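Sulfur carrier protein CysO (Mycobacterium tuberculosis, PDB 3DWG) probably serves, in its thiocarboxylated form, as the sulfur donor of the CysM-dependent pathway of cysteine biosynthesis. Local coordinates at residues S33-E36 with A37-G41; N60-N64 with D65-R69. All coordinates share one frame; numbering follows the deposited sequence.

Interaction 1 (S33-E36 with A37-G41)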
loop_
_atom_site.group_PDB
_atom_site.type_symbol
_atom_site.label_atom_id
_atom_site.label_comp_id
_atom_site.label_asym_id
_atom_site.label_seq_id
_atom_site.Cartn_x
_atom_site.Cartn_y
_atom_site.Cartn_z
ATOM N N SER C 33 33.724 19.344 18.977
ATOM C CA SER C 33 35.050 19.788 19.468
ATOM C C SER C 33 35.882 18.633 19.981
ATOM O O SER C 33 37.088 18.561 19.695
ATOM C CB SER C 33 34.841 20.765 20.610
ATOM O OG SER C 33 36.142 21.285 20.975
ATOM N N ASP C 34 35.234 17.748 20.719
ATOM C CA ASP C 34 35.847 16.564 21.300
ATOM C C ASP C 34 36.259 15.630 20.170
ATOM O O ASP C 34 37.374 15.098 20.168
ATOM C CB ASP C 34 34.885 15.849 22.254
ATOM C CG ASP C 34 35.565 14.761 23.025
ATOM O OD1 ASP C 34 36.508 15.082 23.821
ATOM O OD2 ASP C 34 35.230 13.572 22.875
ATOM N N LEU C 35 35.395 15.505 19.160
ATOM C CA LEU C 35 35.733 14.644 18.007
ATOM C C LEU C 35 36.990 15.155 17.328
ATOM O O LEU C 35 37.885 14.383 16.977
ATOM C CB LEU C 35 34.572 14.621 16.974
ATOM C CG LEU C 35 33.386 13.727 17.385
ATOM C CD1 LEU C 35 32.247 13.976 16.439
ATOM C CD2 LEU C 35 33.783 12.243 17.383
ATOM N N GLU C 36 37.042 16.467 17.094
ATOM C CA GLU C 36 38.238 17.087 16.535
ATOM C C GLU C 36 39.505 16.848 17.377
ATOM O O GLU C 36 40.597 16.568 16.816
ATOM C CB GLU C 36 38.029 18.591 16.351
ATOM C CG GLU C 36 39.218 19.309 15.711
ATOM C CD GLU C 36 39.484 18.925 14.263
ATOM O OE1 GLU C 36 38.538 18.579 13.512
ATOM O OE2 GLU C 36 40.663 18.977 13.868
ATOM N N ALA C 37 39.365 16.900 18.697
ATOM C CA ALA C 37 40.537 16.635 19.602
ATOM C C ALA C 37 41.086 15.237 19.364
ATOM O O ALA C 37 42.288 15.024 19.452
ATOM C CB ALA C 37 40.178 16.826 21.090
ATOM N N ASN C 38 40.201 14.261 19.109
ATOM C CA ASN C 38 40.649 12.873 18.967
ATOM C C ASN C 38 40.902 12.444 17.517
ATOM O O ASN C 38 41.667 11.503 17.284
ATOM C CB ASN C 38 39.686 11.897 19.651
ATOM C CG ASN C 38 39.669 12.062 21.147
ATOM O OD1 ASN C 38 40.708 11.907 21.802
ATOM N ND2 ASN C 38 38.505 12.396 21.711
ATOM N N TYR C 39 40.281 13.164 16.572
ATOM C CA TYR C 39 40.205 12.766 15.143
ATOM C C TYR C 39 40.407 13.977 14.245
ATOM O O TYR C 39 39.474 14.511 13.603
ATOM C CB TYR C 39 38.876 12.026 14.831
ATOM C CG TYR C 39 38.557 10.908 15.810
ATOM C CD1 TYR C 39 37.577 11.051 16.772
ATOM C CD2 TYR C 39 39.302 9.697 15.806
ATOM C CE1 TYR C 39 37.291 10.048 17.701
ATOM C CE2 TYR C 39 39.025 8.703 16.702
ATOM C CZ TYR C 39 38.038 8.855 17.650
ATOM O OH TYR C 39 37.773 7.849 18.540
ATOM N N SER C 40 41.657 14.428 14.209
ATOM C CA SER C 40 42.038 15.643 13.531
ATOM C C SER C 40 41.441 15.739 12.143
ATOM O O SER C 40 41.474 14.770 11.391
ATOM C CB SER C 40 43.580 15.664 13.441
ATOM O OG SER C 40 44.056 16.932 13.037
ATOM N N GLY C 41 40.881 16.906 11.818
ATOM C CA GLY C 41 40.390 17.214 10.476
ATOM C C GLY C 41 38.904 16.927 10.315
ATOM O O GLY C 41 38.306 17.300 9.294
HETATM O O HOH W 1 35.849 11.939 20.576
HETATM O O HOH W 2 38.843 13.224 24.412
HETATM O O HOH W 3 43.053 17.840 16.224
#
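The C-terminal turn of helix 28-38 closes where Glu36 reaches forward to the backbone of Gly41. Its OE2 accepts from Gly41 N at 2.9 Å on the syn side of the carboxylate, and the bond is almost straight (178°). Because CG stands anti to the backbone N (chi1 -178°) and the chain then bends, the acid curls over the departing backbone; OE1 meanwhile bonds Ser43 OG, tying in helix 42-46. Glycine suits position 41, since at its positive phi a CB would press on the carbonyl O of Ser40. Within the helix, Ala37 N bonds Ser33 O at 3.0 Å, but Tyr39 N, the first to leave helical angles, has only weak bonds, to Leu35 O and Glu36 O. On one flank the carboxylate of Asp34 and the amide of Asn38, their planes 83° apart, are bridged by two waters, both accepting from ND2: one donates to OD1, the other to OD2, which also receives Ser24 N. Facing inward, Leu35 CD2 meets Tyr39 CD1 at 4.0 Å, and both side chains rest on Val21 of strand 20-23. Here the helix packs on a mixed sheet that curls round it, as in the ubiquitin-like beta-grasp fold.

Interaction 2 (N60-N64 with D65-R69); sequences NIYVN and DEDVR
Asp67 OD1 takes two hydrogens, one from Arg69 N at 2.8 Å and one from a water that in turn accepts from Ile61 N, so this oxygen links the two arms of a beta hairpin. The bond to Arg69 N, arriving from above the carboxylate plane, makes an Asx turn that starts the 3-10 segment after strand 66-67; CG anti to the backbone N (chi1 -173°) carries the acid there. The hairpin itself is antiparallel: Val63 and Glu66 form the hydrogen-bonded pair, with Val63 N donating to Glu66 O at 3.0 Å and Glu66 N to Val63 O at 2.9 Å, while Tyr62 and Asp67 are the non-hydrogen-bonded pair. Val68 N adds a nearly straight bond (169°) to Ile61 O. A type I' turn joins the arms, and its two positive-phi positions go to Asn64 and Asp65; asparagine, and to a lesser degree aspartate, tolerates such angles better than most residues, and the Asn64 amide also bonds Asp82 and Ser83. Arg69, whose NH1 bonds Val59 O, sets its guanidinium edge 3.0 Å from Asn60 OD1 (to NH1), the two planes perpendicular. The Tyr62 ring lies beside Asp67, CE2 to CB at 3.8 Å. The hairpin also meets another protein: Tyr62 OH bonds an acidic side chain of that chain, and from the turn Asp65 OD1 pairs in a salt bridge with a basic side chain of it. Ile61 and Val68 pack on Leu28 of helix 28-38, and Val63 CG2 touches Val68 CG1 at 3.8 Å.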
loop_
_atom_site.group_PDB
_atom_site.type_symbol
_atom_site.label_atom_id
_atom_site.label_comp_id
_atom_site.label_asym_id
_atom_site.label_seq_id
_atom_site.Cartn_x
_atom_site.Cartn_y
_atom_site.Cartn_z
ATOM N N ASN C 60 24.005 15.997 7.493
ATOM C CA ASN C 60 22.891 15.942 8.427
ATOM C C ASN C 60 23.349 15.316 9.710
ATOM O O ASN C 60 24.095 14.331 9.707
ATOM C CB ASN C 60 21.726 15.107 7.834
ATOM C CG ASN C 60 21.079 15.794 6.657
ATOM O OD1 ASN C 60 20.882 17.041 6.649
ATOM N ND2 ASN C 60 20.747 14.998 5.611
ATOM N N ILE C 61 22.965 15.930 10.821
ATOM C CA ILE C 61 23.279 15.359 12.125
ATOM C C ILE C 61 22.046 15.251 12.999
ATOM O O ILE C 61 21.204 16.155 13.058
ATOM C CB ILE C 61 24.391 16.188 12.855
ATOM C CG1 ILE C 61 25.577 16.336 11.891
ATOM C CG2 ILE C 61 24.781 15.479 14.163
ATOM C CD1 ILE C 61 26.892 17.020 12.477
ATOM N N TYR C 62 21.937 14.112 13.698
ATOM C CA TYR C 62 20.794 13.810 14.537
ATOM C C TYR C 62 21.257 13.428 15.956
ATOM O O TYR C 62 22.263 12.770 16.108
ATOM C CB TYR C 62 19.995 12.641 13.918
ATOM C CG TYR C 62 19.676 12.806 12.450
ATOM C CD1 TYR C 62 20.608 12.457 11.494
ATOM C CD2 TYR C 62 18.449 13.314 12.031
ATOM C CE1 TYR C 62 20.365 12.638 10.177
ATOM C CE2 TYR C 62 18.181 13.502 10.660
ATOM C CZ TYR C 62 19.140 13.120 9.767
ATOM O OH TYR C 62 18.998 13.249 8.393
ATOM N N VAL C 63 20.551 13.948 16.949
ATOM C CA VAL C 63 20.811 13.592 18.356
ATOM C C VAL C 63 19.570 12.811 18.757
ATOM O O VAL C 63 18.454 13.350 18.671
ATOM C CB VAL C 63 20.970 14.882 19.247
ATOM C CG1 VAL C 63 20.986 14.471 20.724
ATOM C CG2 VAL C 63 22.237 15.638 18.865
ATOM N N ASN C 64 19.764 11.565 19.213
ATOM C CA ASN C 64 18.629 10.638 19.506
ATOM C C ASN C 64 17.539 10.676 18.403
ATOM O O ASN C 64 16.336 10.817 18.663
ATOM C CB ASN C 64 18.000 10.887 20.849
ATOM C CG ASN C 64 18.981 10.693 21.965
ATOM O OD1 ASN C 64 19.876 9.851 21.880
ATOM N ND2 ASN C 64 18.848 11.513 23.003
ATOM N N ASP C 65 18.039 10.647 17.175
ATOM C CA ASP C 65 17.200 10.589 15.981
ATOM C C ASP C 65 16.539 11.893 15.556
ATOM O O ASP C 65 15.840 11.923 14.548
ATOM C CB ASP C 65 16.163 9.472 16.104
ATOM C CG ASP C 65 16.822 8.064 16.076
ATOM O OD1 ASP C 65 17.964 7.951 15.562
ATOM O OD2 ASP C 65 16.194 7.094 16.565
ATOM N N GLU C 66 16.828 13.001 16.256
ATOM C CA GLU C 66 16.235 14.273 15.926
ATOM C C GLU C 66 17.209 15.208 15.244
ATOM O O GLU C 66 18.281 15.458 15.768
ATOM C CB GLU C 66 15.636 14.945 17.185
ATOM C CG GLU C 66 14.670 13.989 17.951
ATOM C CD GLU C 66 13.848 14.652 19.046
ATOM O OE1 GLU C 66 13.432 13.884 19.955
ATOM O OE2 GLU C 66 13.656 15.919 18.991
ATOM N N ASP C 67 16.831 15.703 14.087
ATOM C CA ASP C 67 17.670 16.556 13.264
ATOM C C ASP C 67 18.003 17.844 14.018
ATOM O O ASP C 67 17.123 18.585 14.356
ATOM C CB ASP C 67 16.906 16.887 11.974
ATOM C CG ASP C 67 17.733 17.621 10.958
ATOM O OD1 ASP C 67 18.705 18.370 11.254
ATOM O OD2 ASP C 67 17.376 17.550 9.774
ATOM N N VAL C 68 19.283 18.045 14.260
ATOM C CA VAL C 68 19.731 19.277 14.969
ATOM C C VAL C 68 19.348 20.547 14.274
ATOM O O VAL C 68 19.305 21.587 14.978
ATOM C CB VAL C 68 21.244 19.232 15.231
ATOM C CG1 VAL C 68 21.611 18.020 16.032
ATOM C CG2 VAL C 68 22.071 19.353 13.954
ATOM N N ARG C 69 19.056 20.551 12.964
ATOM C CA ARG C 69 18.627 21.844 12.347
ATOM C C ARG C 69 17.341 22.433 12.944
ATOM O O ARG C 69 17.053 23.606 12.736
ATOM C CB ARG C 69 18.593 21.713 10.841
ATOM C CG ARG C 69 20.007 21.696 10.256
ATOM C CD ARG C 69 19.966 21.845 8.766
ATOM N NE ARG C 69 21.277 21.984 8.162
ATOM C CZ ARG C 69 22.015 20.978 7.705
ATOM N NH1 ARG C 69 21.557 19.725 7.818
ATOM N NH2 ARG C 69 23.219 21.231 7.183
HETATM O O HOH W 4 18.761 18.542 7.850
HETATM O O HOH W 5 21.344 18.129 10.442
HETATM O O HOH W 6 20.889 9.727 16.692
HETATM O O HOH W 7 14.199 11.159 19.982
#

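The two contacts follow each other along the chain and sit on opposite sides of its centre, their own centres 19 Å apart and their nearest atoms about 7 Å apart without touching. Helix 28-38 relates them: its final turn is interaction 1, while Leu28 at its beginning packs on Ile61 and Val68 of interaction 2. Interaction 1 rests on strand 20-23 and interaction 2 contributes strand 66-67, the two outermost strands of this chain's sheet. Several residues of 60-69 lie against another protein, whereas no other chain of the assembly touches 33-41. Strand 59-63 pairs directly with strand 83-88, which leads to the C-terminus, the end that probably carries the thiocarboxylate.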